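Local coordinates for protein RNA N6-adenosine-methyltransferase METTL16 (Homo sapiens, PDB 6M1U) that probably supports N6-methylation of adenosine in U6 snRNA through its RNA-binding vertebrate conserved region, the part of this methyltransferase crystallised here, at residues 49-52 / 58-61. Numbering follows the deposited sequence.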
loop_
_atom_site.group_PDB
_atom_site.type_symbol
_atom_site.label_atom_id
_atom_site.label_comp_id
_atom_site.label_asym_id
_atom_site.label_seq_id
_atom_site.Cartn_x
_atom_site.Cartn_y
_atom_site.Cartn_z
ATOM N N HIS A 49 11.230 -1.334 -1.172
ATOM C CA HIS A 49 10.302 -1.151 -2.276
ATOM C C HIS A 49 10.844 -0.123 -3.258
ATOM O O HIS A 49 11.622 0.751 -2.889
ATOM C CB HIS A 49 8.946 -0.712 -1.760
ATOM C CG HIS A 49 9.013 0.496 -0.897
ATOM N ND1 HIS A 49 8.859 1.777 -1.391
ATOM C CD2 HIS A 49 9.237 0.628 0.430
ATOM C CE1 HIS A 49 8.985 2.640 -0.400
ATOM N NE2 HIS A 49 9.206 1.969 0.716
ATOM N N LYS A 50 10.415 -0.238 -4.510
ATOM C CA LYS A 50 10.769 0.695 -5.565
ATOM C C LYS A 50 9.526 0.881 -6.421
ATOM O O LYS A 50 8.783 -0.076 -6.647
ATOM C CB LYS A 50 11.951 0.195 -6.444
ATOM C CG LYS A 50 13.352 0.587 -5.978
ATOM C CD LYS A 50 14.458 -0.271 -6.657
ATOM C CE LYS A 50 15.769 -0.500 -5.755
ATOM N NZ LYS A 50 16.743 -1.643 -6.181
ATOM N N ARG A 51 9.311 2.102 -6.911
ATOM C CA ARG A 51 8.277 2.329 -7.913
ATOM C C ARG A 51 8.678 1.775 -9.270
ATOM O O ARG A 51 9.787 2.008 -9.748
ATOM C CB ARG A 51 7.989 3.805 -8.057
ATOM C CG ARG A 51 7.107 4.317 -7.010
ATOM C CD ARG A 51 7.140 5.767 -7.158
ATOM N NE ARG A 51 6.402 6.428 -6.115
ATOM C CZ ARG A 51 5.550 7.402 -6.335
ATOM N NH1 ARG A 51 5.340 7.819 -7.575
ATOM N NH2 ARG A 51 4.945 7.963 -5.302
ATOM N N VAL A 52 7.758 1.094 -9.924
ATOM C CA VAL A 52 8.067 0.431 -11.185
ATOM C C VAL A 52 7.189 1.050 -12.265
ATOM O O VAL A 52 6.122 1.633 -11.977
ATOM C CB VAL A 52 7.891 -1.102 -11.079
ATOM C CG1 VAL A 52 9.017 -1.692 -10.261
ATOM C CG2 VAL A 52 6.602 -1.405 -10.425
ATOM N N GLU A 58 -2.533 4.456 -12.872
ATOM C CA GLU A 58 -2.153 3.765 -11.630
ATOM C C GLU A 58 -0.722 4.144 -11.241
ATOM O O GLU A 58 0.041 4.677 -12.050
ATOM C CB GLU A 58 -2.260 2.239 -11.765
ATOM C CG GLU A 58 -1.219 1.700 -12.714
ATOM C CD GLU A 58 -1.237 0.186 -12.914
ATOM O OE1 GLU A 58 -2.171 -0.522 -12.473
ATOM O OE2 GLU A 58 -0.289 -0.301 -13.544
ATOM N N VAL A 59 -0.375 3.874 -9.980
ATOM C CA VAL A 59 0.997 3.904 -9.489
ATOM C C VAL A 59 1.321 2.541 -8.886
ATOM O O VAL A 59 0.477 1.953 -8.205
ATOM C CB VAL A 59 1.186 4.997 -8.431
ATOM C CG1 VAL A 59 2.647 5.065 -7.972
ATOM C CG2 VAL A 59 0.690 6.314 -8.959
ATOM N N SER A 60 2.531 2.033 -9.129
ATOM C CA SER A 60 2.902 0.694 -8.691
ATOM C C SER A 60 4.138 0.720 -7.805
ATOM O O SER A 60 5.128 1.389 -8.122
ATOM C CB SER A 60 3.180 -0.230 -9.878
ATOM O OG SER A 60 2.105 -0.205 -10.795
ATOM N N LEU A 61 4.085 -0.047 -6.719
ATOM C CA LEU A 61 5.249 -0.389 -5.920
ATOM C C LEU A 61 5.609 -1.848 -6.133
ATOM O O LEU A 61 4.732 -2.710 -6.082
ATOM C CB LEU A 61 4.968 -0.212 -4.447
ATOM C CG LEU A 61 4.699 1.201 -4.072
ATOM C CD1 LEU A 61 4.362 1.160 -2.593
ATOM C CD2 LEU A 61 5.981 1.942 -4.385
#
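R51 faces L61 as an antiparallel non-hydrogen-bonded pair, with a CA–CA separation of 4.5 Å. The short strand axes of this beta hairpin run 146° apart in direction, well short of exactly antiparallel. Across the segments a single backbone hydrogen bond is found, from V52 N to S60 O at 3.2 Å. Its N-H...O angle of 158° is fairly straight, yet the donor lies above the carbonyl plane of S60, not in it. The same oxygen also receives a CA-H...O contact from the CA of R51, while K50 continues the ladder through backbone bonding with F62.

Apolar contacts divide between the two faces of the sheet. On the face that carries R51 and L61, R51 CG lies 3.7 Å from L61 CD2, and the H49 ring runs alongside L61, meeting CD2 obliquely. The R51 chain, extended from CG to NE (chi3 -175°), carries its guanidinium past S60 to V59, whose CG1 sits over one face, offset toward the rim and 3.9 Å from NH1. On the other face, V52 CG2 packs against S60 CB at 3.7 Å.

Polar ends are satisfied elsewhere: R51 NE forms a salt bridge with E39 of helix 30-44, and S60 OG is hydrogen-bonded to N115 of strand 108-119. The contact therefore attaches the outermost strand 48-52 to its five-stranded antiparallel sheet with little backbone bonding here, much of the contact being aliphatic, while the charge of R51 ties that edge to helix 30-44, which covers the face carrying R51 and L61.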